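Protein FucU (Bifidobacterium longum subsp. infantis, PDB 3MVK) probably catalyses the interconversion of alpha- and beta-L-fucose and of the pyranose and furanose forms of beta-D-ribose, as an RbsD/FucU-family mutarotase. Local coordinates at residues I28-F33 with Q133-I138; V44-G49 with V125-E130; E54-I59 with G94-H99; A73-K78 with D105-L110. One frame throughout, in Å; residues are numbered along the deposited sequence.

Contact 1. Residues I28-F33 with Q133-I138. With GOL (glycerol), chain B.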
# COMPACT_ATOMS: atom_id res chain seq x y z
N ILE G 28 27.97 6.37 -0.82
CA ILE G 28 28.00 7.15 -2.07
C ILE G 28 28.41 6.16 -3.14
O ILE G 28 29.55 5.68 -3.14
CB ILE G 28 29.02 8.33 -1.99
CG1 ILE G 28 28.69 9.23 -0.79
CG2 ILE G 28 29.04 9.11 -3.33
CD1 ILE G 28 29.69 10.32 -0.54
N ALA G 29 27.47 5.84 -4.02
CA ALA G 29 27.66 4.79 -5.03
C ALA G 29 28.11 5.45 -6.31
O ALA G 29 27.50 6.42 -6.77
CB ALA G 29 26.33 4.03 -5.24
N ASP G 30 29.19 4.93 -6.91
CA ASP G 30 29.60 5.42 -8.22
C ASP G 30 28.62 4.98 -9.33
O ASP G 30 27.68 4.21 -9.07
CB ASP G 30 31.10 5.08 -8.51
CG ASP G 30 31.37 3.58 -8.73
OD1 ASP G 30 30.47 2.81 -9.17
OD2 ASP G 30 32.54 3.18 -8.50
N GLY G 31 28.81 5.50 -10.53
CA GLY G 31 27.89 5.27 -11.64
C GLY G 31 27.76 3.81 -12.04
O GLY G 31 26.72 3.39 -12.58
N ASN G 32 28.80 3.04 -11.77
CA ASN G 32 28.78 1.63 -12.12
C ASN G 32 28.22 0.72 -11.04
O ASN G 32 28.05 -0.46 -11.25
CB ASN G 32 30.19 1.17 -12.48
CG ASN G 32 30.54 1.49 -13.91
OD1 ASN G 32 31.34 2.39 -14.17
ND2 ASN G 32 29.93 0.79 -14.83
N PHE G 33 27.97 1.27 -9.85
CA PHE G 33 27.57 0.46 -8.72
C PHE G 33 26.12 0.00 -8.89
O PHE G 33 25.29 0.74 -9.40
CB PHE G 33 27.68 1.32 -7.47
CG PHE G 33 27.59 0.56 -6.17
CD1 PHE G 33 28.70 -0.10 -5.67
CD2 PHE G 33 26.40 0.56 -5.42
CE1 PHE G 33 28.66 -0.77 -4.43
CE2 PHE G 33 26.34 -0.10 -4.18
CZ PHE G 33 27.46 -0.76 -3.69
N GLN G 133 35.74 4.46 -11.89
CA GLN G 133 35.61 3.20 -11.16
C GLN G 133 36.23 3.27 -9.76
O GLN G 133 37.11 4.10 -9.46
CB GLN G 133 36.23 2.03 -11.92
CG GLN G 133 35.35 1.44 -13.02
CD GLN G 133 36.06 0.28 -13.68
OE1 GLN G 133 37.01 0.47 -14.44
NE2 GLN G 133 35.63 -0.94 -13.35
N TYR G 134 35.75 2.36 -8.91
CA TYR G 134 36.11 2.30 -7.50
C TYR G 134 35.96 3.63 -6.77
O TYR G 134 36.77 3.96 -5.91
CB TYR G 134 37.53 1.71 -7.32
CG TYR G 134 37.68 0.38 -8.02
CD1 TYR G 134 37.18 -0.80 -7.43
CD2 TYR G 134 38.31 0.28 -9.26
CE1 TYR G 134 37.31 -2.04 -8.06
CE2 TYR G 134 38.46 -0.96 -9.90
CZ TYR G 134 37.98 -2.11 -9.29
OH TYR G 134 38.12 -3.32 -9.92
N ALA G 135 34.91 4.38 -7.12
CA ALA G 135 34.62 5.67 -6.47
C ALA G 135 33.51 5.55 -5.42
O ALA G 135 32.99 6.56 -4.92
CB ALA G 135 34.26 6.71 -7.52
N ASN G 136 33.16 4.32 -5.07
CA ASN G 136 32.20 4.07 -3.99
C ASN G 136 32.77 4.47 -2.66
O ASN G 136 33.96 4.27 -2.43
CB ASN G 136 31.83 2.60 -3.94
CG ASN G 136 31.43 2.08 -5.28
OD1 ASN G 136 32.06 1.18 -5.85
ND2 ASN G 136 30.39 2.65 -5.81
N LEU G 137 31.95 5.02 -1.78
CA LEU G 137 32.45 5.40 -0.47
C LEU G 137 31.37 5.20 0.57
O LEU G 137 30.28 5.78 0.45
CB LEU G 137 32.94 6.85 -0.48
CG LEU G 137 33.74 7.38 0.72
CD1 LEU G 137 35.12 6.74 0.82
CD2 LEU G 137 33.86 8.90 0.64
N ILE G 138 31.66 4.37 1.57
CA ILE G 138 30.77 4.21 2.75
C ILE G 138 31.18 5.21 3.81
O ILE G 138 32.37 5.33 4.11
CB ILE G 138 30.83 2.79 3.34
CG1 ILE G 138 30.65 1.73 2.23
CG2 ILE G 138 29.74 2.63 4.45
CD1 ILE G 138 30.67 0.24 2.72
C1 GOL B . 31.57 -0.68 -9.32
O1 GOL B . 31.00 0.28 -8.46
C2 GOL B . 33.07 -0.44 -9.35
O2 GOL B . 33.34 0.84 -9.89
C3 GOL B . 33.77 -1.55 -10.15
O3 GOL B . 33.30 -1.54 -11.48
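D30 OD2 is gripped by two donors. A135 N reaches D30 OD2 at 3.0 Å, on the lone pair facing away from OD1, and O2 of a glycerol, probably from the crystallisation liquor, donates to the same D30 OD2 at 2.8 Å. The carboxylate gets there because its CG lies between the backbone N and the carbonyl carbon (chi1 69°), which swings it across to the loop ahead of strand 137-140. N136 slants across the carboxylate, its amide plane turned 45° from it and 57° from the ring of F33. Glycerol O1 sits at the edge of that ring, 2.7 Å from D30 OD1 and 3.0 Å from N136 OD1, with one proton to offer the two acceptors. Farther along, Y134 N donates to glycerol O2 at 3.0 Å, C3 rests over one face of the Y134 ring, and Q133 NE2 makes a nearly straight bond of 3.0 Å to glycerol O3. Q133 NE2 is also bonded to Y68 of the second subunit, whose H22 holds the glycerol as well. Behind the pocket the backbones form an antiparallel hydrogen-bonded pair: I28 N to L137 O is 2.7 Å and L137 N to I28 O is 2.8 Å. With both carboxylate oxygens facing hydroxyls and a backbone N-H tethering one, the pocket suits a polyol, consistent with a sugar site at a subunit interface.

Contact 2. Residues V44-G49 with V125-E130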
# COMPACT_ATOMS: atom_id res chain seq x y z
N VAL G 44 17.12 4.50 -1.32
CA VAL G 44 18.02 4.89 -2.41
C VAL G 44 17.66 6.28 -2.94
O VAL G 44 16.51 6.51 -3.35
CB VAL G 44 18.00 3.86 -3.57
CG1 VAL G 44 18.96 4.29 -4.71
CG2 VAL G 44 18.37 2.46 -3.05
N VAL G 45 18.60 7.21 -2.92
CA VAL G 45 18.36 8.54 -3.46
C VAL G 45 19.15 8.70 -4.74
O VAL G 45 20.35 8.49 -4.73
CB VAL G 45 18.77 9.63 -2.42
CG1 VAL G 45 18.58 11.06 -3.03
CG2 VAL G 45 17.98 9.47 -1.11
N ARG G 46 18.48 9.04 -5.84
CA ARG G 46 19.18 9.23 -7.12
C ARG G 46 19.87 10.57 -7.15
O ARG G 46 19.27 11.61 -6.79
CB ARG G 46 18.23 9.18 -8.32
CG ARG G 46 17.37 7.92 -8.46
CD ARG G 46 18.17 6.63 -8.42
NE ARG G 46 19.19 6.59 -9.48
CZ ARG G 46 19.82 5.48 -9.85
NH1 ARG G 46 19.51 4.33 -9.27
NH2 ARG G 46 20.75 5.53 -10.79
N MSE G 47 21.13 10.55 -7.59
CA MSE G 47 21.91 11.77 -7.82
C MSE G 47 22.73 11.62 -9.09
O MSE G 47 23.93 11.89 -9.10
CB MSE G 47 22.81 12.02 -6.63
CG MSE G 47 21.99 12.04 -5.39
SE MSE G 47 21.37 13.83 -5.20
CE MSE G 47 22.79 13.81 -3.85
N ASP G 48 22.05 11.19 -10.15
CA ASP G 48 22.70 10.72 -11.38
C ASP G 48 23.51 11.79 -12.07
O ASP G 48 24.49 11.47 -12.74
CB ASP G 48 21.67 10.13 -12.35
CG ASP G 48 21.06 8.84 -11.83
OD1 ASP G 48 20.24 8.89 -10.90
OD2 ASP G 48 21.40 7.77 -12.36
N GLY G 49 23.13 13.05 -11.89
CA GLY G 49 23.89 14.11 -12.55
C GLY G 49 25.09 14.63 -11.79
O GLY G 49 25.70 15.60 -12.22
N VAL G 125 21.58 4.53 0.27
CA VAL G 125 22.55 4.45 -0.85
C VAL G 125 22.23 5.62 -1.77
O VAL G 125 21.09 5.80 -2.20
CB VAL G 125 22.41 3.11 -1.62
CG1 VAL G 125 23.39 3.06 -2.81
CG2 VAL G 125 22.65 1.93 -0.69
N ILE G 126 23.23 6.45 -2.02
CA ILE G 126 23.09 7.59 -2.92
C ILE G 126 23.67 7.19 -4.27
O ILE G 126 24.87 6.93 -4.37
CB ILE G 126 23.88 8.78 -2.38
CG1 ILE G 126 23.32 9.21 -1.02
CG2 ILE G 126 23.86 9.96 -3.37
CD1 ILE G 126 24.27 10.14 -0.26
N ALA G 127 22.82 7.15 -5.29
CA ALA G 127 23.25 6.68 -6.62
C ALA G 127 23.79 7.86 -7.41
O ALA G 127 23.02 8.61 -8.03
CB ALA G 127 22.07 6.03 -7.36
N SER G 128 25.11 8.05 -7.38
CA SER G 128 25.72 9.16 -8.13
C SER G 128 25.87 8.80 -9.58
O SER G 128 25.58 7.67 -10.01
CB SER G 128 27.10 9.55 -7.58
OG SER G 128 28.13 8.68 -8.04
N GLY G 129 26.34 9.78 -10.35
CA GLY G 129 26.73 9.52 -11.73
C GLY G 129 28.22 9.47 -11.94
O GLY G 129 28.68 9.59 -13.07
N GLU G 130 28.98 9.26 -10.86
CA GLU G 130 30.43 9.28 -10.91
C GLU G 130 30.97 8.27 -11.92
O GLU G 130 30.72 7.07 -11.81
CB GLU G 130 31.02 9.02 -9.51
CG GLU G 130 32.57 9.01 -9.51
CD GLU G 130 33.16 10.27 -10.12
OE1 GLU G 130 32.78 11.38 -9.66
OE2 GLU G 130 33.98 10.16 -11.06
O HOH W 1 24.18 6.55 -12.06
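The guanidinium of R46 carries the methyl of A127 on one face, with A127 CB 3.4 Å from R46 CZ and over the centre of the group; its edge is taken by the carboxylate of D48. R46 grips D48 side-on with two nitrogens, one to each oxygen: R46 NE to D48 OD1 is 2.9 Å and R46 NH2 to D48 OD2 is 2.8 Å, both oxygens lying in or close to the guanidinium plane. Bends at chi2 (-53°) and chi3 (-58°) fold the arginine chain back over the neighbouring strand and lay the flat group on A127. The remaining nitrogen, NH1, forms a salt bridge with E36, and P11 of the third subunit packs on the same arginine. One water donates both to D48 OD2 and, at 2.7 Å, to S128 O, bridging the strand ends.

Between the parallel strands, V45 N reaches V125 O at 3.0 Å, A127 N reaches V45 O at 2.9 Å, and M47 N reaches A127 O at 2.7 Å. On the opposite face of the sheet from A127, selenomethionine M47 presses its CG against I126 CG2 at 3.5 Å, a tight fit. S128 OG accepts from E130 N in an ST turn and is also bonded to A29 O. The acids D48 and E36 probably balance the positive charge of R46, and with the methyl on its face the guanidinium has little freedom to rotate.

Contact 3. Residues E54-I59 with G94-H99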
# COMPACT_ATOMS: atom_id res chain seq x y z
N GLU G 54 31.62 16.04 -5.48
CA GLU G 54 30.68 17.09 -5.15
C GLU G 54 29.64 16.61 -4.14
O GLU G 54 29.24 17.37 -3.25
CB GLU G 54 30.03 17.74 -6.37
CG GLU G 54 29.28 16.81 -7.25
CD GLU G 54 28.84 17.49 -8.55
OE1 GLU G 54 29.04 16.89 -9.64
OE2 GLU G 54 28.34 18.64 -8.48
N ILE G 55 29.24 15.34 -4.26
CA ILE G 55 28.35 14.75 -3.27
C ILE G 55 29.02 14.67 -1.89
O ILE G 55 28.42 15.05 -0.89
CB ILE G 55 27.83 13.37 -3.71
CG1 ILE G 55 26.93 13.55 -4.92
CG2 ILE G 55 27.04 12.70 -2.58
CD1 ILE G 55 26.55 12.27 -5.59
N LEU G 56 30.24 14.16 -1.84
CA LEU G 56 30.94 14.06 -0.55
C LEU G 56 31.09 15.43 0.07
O LEU G 56 30.87 15.60 1.27
CB LEU G 56 32.31 13.42 -0.73
CG LEU G 56 33.11 13.25 0.56
CD1 LEU G 56 32.40 12.35 1.62
CD2 LEU G 56 34.50 12.69 0.23
N LYS G 57 31.49 16.41 -0.74
CA LYS G 57 31.72 17.75 -0.21
C LYS G 57 30.43 18.30 0.43
O LYS G 57 30.48 18.89 1.51
CB LYS G 57 32.19 18.69 -1.31
CG LYS G 57 32.54 20.09 -0.83
CD LYS G 57 32.77 21.00 -2.05
CE LYS G 57 32.97 22.44 -1.62
NZ LYS G 57 34.24 22.61 -0.87
N ALA G 58 29.29 18.09 -0.23
CA ALA G 58 28.02 18.55 0.28
C ALA G 58 27.63 17.83 1.57
O ALA G 58 27.20 18.46 2.55
CB ALA G 58 26.94 18.40 -0.80
N ILE G 59 27.78 16.51 1.58
CA ILE G 59 27.40 15.69 2.74
C ILE G 59 28.21 16.09 3.98
O ILE G 59 27.66 16.23 5.05
CB ILE G 59 27.54 14.19 2.45
CG1 ILE G 59 26.41 13.75 1.53
CG2 ILE G 59 27.53 13.37 3.77
CD1 ILE G 59 26.59 12.34 0.99
N GLY G 94 41.20 14.60 0.62
CA GLY G 94 41.28 16.05 0.72
C GLY G 94 39.99 16.62 1.27
O GLY G 94 40.01 17.49 2.13
N LEU G 95 38.87 16.10 0.77
CA LEU G 95 37.57 16.60 1.23
C LEU G 95 37.31 16.25 2.69
O LEU G 95 36.76 17.06 3.45
CB LEU G 95 36.43 16.10 0.32
CG LEU G 95 36.45 16.67 -1.11
CD1 LEU G 95 35.49 15.91 -2.03
CD2 LEU G 95 36.17 18.15 -1.20
N ILE G 96 37.71 15.05 3.08
CA ILE G 96 37.60 14.63 4.48
C ILE G 96 38.50 15.48 5.36
O ILE G 96 38.10 15.91 6.43
CB ILE G 96 37.89 13.13 4.63
CG1 ILE G 96 36.75 12.32 3.99
CG2 ILE G 96 38.15 12.76 6.12
CD1 ILE G 96 37.00 10.82 3.88
N LYS G 97 39.72 15.74 4.88
CA LYS G 97 40.71 16.49 5.68
C LYS G 97 40.19 17.88 6.05
O LYS G 97 40.56 18.42 7.10
CB LYS G 97 42.04 16.59 4.94
N GLU G 98 39.34 18.45 5.20
CA GLU G 98 38.72 19.76 5.44
C GLU G 98 37.87 19.77 6.72
O GLU G 98 37.68 20.82 7.33
CB GLU G 98 37.91 20.22 4.23
CG GLU G 98 38.79 20.49 3.00
CD GLU G 98 38.04 21.00 1.76
OE1 GLU G 98 36.80 21.18 1.80
OE2 GLU G 98 38.72 21.21 0.73
N HIS G 99 37.37 18.59 7.11
CA HIS G 99 36.50 18.46 8.29
C HIS G 99 37.08 17.65 9.43
O HIS G 99 36.65 17.79 10.58
CB HIS G 99 35.19 17.82 7.87
CG HIS G 99 34.32 18.74 7.10
ND1 HIS G 99 34.33 18.80 5.72
CD2 HIS G 99 33.46 19.71 7.51
CE1 HIS G 99 33.49 19.74 5.32
NE2 HIS G 99 32.96 20.31 6.38
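L56 and L95 meet at a slant between two helices, one branch of L56 pushed against the base and one branch of the other leucine. L56 CD2 lies 3.9 Å from L95 CB and 4.1 Å from L95 CD1. The two chains leave their helices differently: L56 has CG anti to its backbone N (chi1 -179°), whereas L95 has CG anti to the carbonyl carbon (chi1 -67°), which points its fork at the other helix; CD1 meets L56 and CD2 meets K57. The K57 and L95 side chains cross at about a right angle, with K57 CB at 4.0 Å from L95 CD2. I96 adds a looser touch, its CG1 4.4 Å from L56 CD2.

The K57 chain stays extended along its carbons and bends only at its last torsion, which carries the amine toward E98. K57 NZ and E98 OE1 are 4.0 Å apart, a long salt bridge between two exposed side chains. Contact between the segments is thus mainly leucine and isoleucine branches toward the sheet, with a lysine stem and a distant charge pair on the solvent side.

On the sheet itself, L56 rests on I28 and L137, and I96 on A73 and I107. Helices 52-60 and 88-97 therefore pack beside one another on a single face of the mixed sheet, as in layered alpha/beta folds, and cover part of that face.

Contact 4. Residues A73-K78 with D105-L110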
# COMPACT_ATOMS: atom_id res chain seq x y z
N ALA G 73 35.28 6.14 6.94
CA ALA G 73 35.05 6.13 5.49
C ALA G 73 35.65 4.86 4.89
O ALA G 73 36.74 4.44 5.29
CB ALA G 73 35.65 7.39 4.85
N THR G 74 34.93 4.21 3.98
CA THR G 74 35.45 2.96 3.43
C THR G 74 35.37 2.97 1.91
O THR G 74 34.31 3.23 1.35
CB THR G 74 34.66 1.72 3.95
OG1 THR G 74 34.55 1.78 5.37
CG2 THR G 74 35.34 0.42 3.57
N LEU G 75 36.50 2.63 1.27
CA LEU G 75 36.58 2.43 -0.17
C LEU G 75 36.49 0.97 -0.57
O LEU G 75 36.68 0.07 0.25
CB LEU G 75 37.92 2.99 -0.72
CG LEU G 75 38.07 4.51 -0.74
CD1 LEU G 75 39.56 4.84 -0.90
CD2 LEU G 75 37.25 5.19 -1.83
N MSE G 76 36.20 0.74 -1.84
CA MSE G 76 36.26 -0.59 -2.44
C MSE G 76 37.67 -0.83 -2.99
O MSE G 76 38.17 -0.04 -3.77
CB MSE G 76 35.25 -0.70 -3.58
CG MSE G 76 35.17 -2.08 -4.21
SE MSE G 76 34.04 -2.15 -5.76
CE MSE G 76 32.31 -2.43 -4.85
N GLU G 77 38.29 -1.94 -2.60
CA GLU G 77 39.58 -2.33 -3.15
C GLU G 77 39.46 -2.76 -4.59
O GLU G 77 38.48 -3.40 -4.98
CB GLU G 77 40.16 -3.49 -2.32
CG GLU G 77 40.53 -3.06 -0.92
CD GLU G 77 40.85 -4.20 0.02
OE1 GLU G 77 40.92 -5.36 -0.42
OE2 GLU G 77 41.03 -3.93 1.23
N LYS G 78 40.47 -2.44 -5.41
CA LYS G 78 40.45 -2.87 -6.80
C LYS G 78 40.55 -4.38 -6.90
O LYS G 78 41.25 -5.02 -6.11
CB LYS G 78 41.56 -2.19 -7.59
CG LYS G 78 41.45 -0.68 -7.50
CD LYS G 78 42.31 0.05 -8.54
CE LYS G 78 43.78 -0.33 -8.43
NZ LYS G 78 44.59 0.68 -9.20
N ASP G 105 43.85 9.08 6.65
CA ASP G 105 43.92 8.04 7.68
C ASP G 105 42.53 7.61 8.18
O ASP G 105 42.38 6.56 8.82
CB ASP G 105 44.81 8.49 8.85
CG ASP G 105 46.25 8.71 8.42
OD1 ASP G 105 46.75 7.91 7.61
OD2 ASP G 105 46.89 9.69 8.88
N ALA G 106 41.51 8.39 7.83
CA ALA G 106 40.13 8.07 8.21
C ALA G 106 39.49 7.13 7.19
O ALA G 106 38.33 6.72 7.36
CB ALA G 106 39.31 9.34 8.34
N ILE G 107 40.24 6.77 6.14
CA ILE G 107 39.68 5.96 5.06
C ILE G 107 40.26 4.55 5.06
O ILE G 107 41.47 4.36 4.92
CB ILE G 107 39.92 6.63 3.67
CG1 ILE G 107 39.46 8.09 3.67
CG2 ILE G 107 39.21 5.83 2.58
CD1 ILE G 107 39.73 8.85 2.39
N GLY G 108 39.38 3.56 5.25
CA GLY G 108 39.74 2.16 5.15
C GLY G 108 39.27 1.59 3.83
O GLY G 108 38.86 2.33 2.94
N SER G 109 39.34 0.27 3.70
CA SER G 109 38.92 -0.38 2.46
C SER G 109 38.40 -1.79 2.70
O SER G 109 38.70 -2.40 3.73
CB SER G 109 40.08 -0.40 1.44
OG SER G 109 41.12 -1.28 1.86
N LEU G 110 37.64 -2.29 1.74
CA LEU G 110 37.11 -3.64 1.74
C LEU G 110 37.23 -4.23 0.37
O LEU G 110 36.93 -3.58 -0.63
CB LEU G 110 35.62 -3.68 2.15
CG LEU G 110 35.25 -3.46 3.62
CD1 LEU G 110 33.73 -3.29 3.76
CD2 LEU G 110 35.73 -4.59 4.52
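Strands 73-76 and 107-110 are the two parallel arms of a beta-alpha-beta crossover, with helix 88-97 as the connection; their short axes are twisted by 39°. The backbones alternate as donor and acceptor in the parallel manner. A73 N bonds to A106 O at 3.1 Å and G108 N to A73 O at 2.8 Å; farther on, L75 N bonds to G108 O at 2.9 Å and L110 N to L75 O at 3.0 Å. The series closes with E77 N, 2.9 Å from L110 O, although this donor stands 42° out of the carbonyl plane rather than on a lone pair.

Side chains sort to two faces. On the face under helix 88-97, L75 and I107 lean together, L75 CD1 lying 3.6 Å from I107 CG2, while W89 and Y92 of the helix pack on L75. On the other face T74 CG2 fits against the branch point of L110, at 3.9 Å from L110 CG; G108, paired with T74, has no side chain on this face. M76, a selenomethionine on that same face, packs on F115 and Y116 of helix 112-119.

Farther on, E77 stretches out along S109. With chi1 at 70° holding it over toward the glutamate, S109 OG donates to E77 OE2 at 2.7 Å, on the lone pair facing away from OE1. E77 is thus tied to strand 107-110 by backbone and side chain alike, and the exposed S109 hydroxyl gains a short bond to a carboxylate.

Contacts 1, 2 and 4 are spread along one mixed sheet, and contact 3 covers part of it. Contact 1 holds the middle, its centre about 9 Å from that of contact 2 and 12 Å from that of contact 4, whereas the centres of contacts 2 and 4 are about 19 Å apart, on opposite sides of the chain's centre. Probable hydrogen bonds join the segments: G31 N to E130 O, 2.8 Å, and T74 N to I138 O, 2.8 Å. Contact 3 meets all three through apolar side chains, as where I126 CD1 touches I59 CD1 at 3.4 Å and I96 CG2 lies 4.2 Å from A106 CB. The glycerol pocket belongs to contact 1; contact 4 reaches it through M76, whose side chain lies about 4 Å from the glycerol.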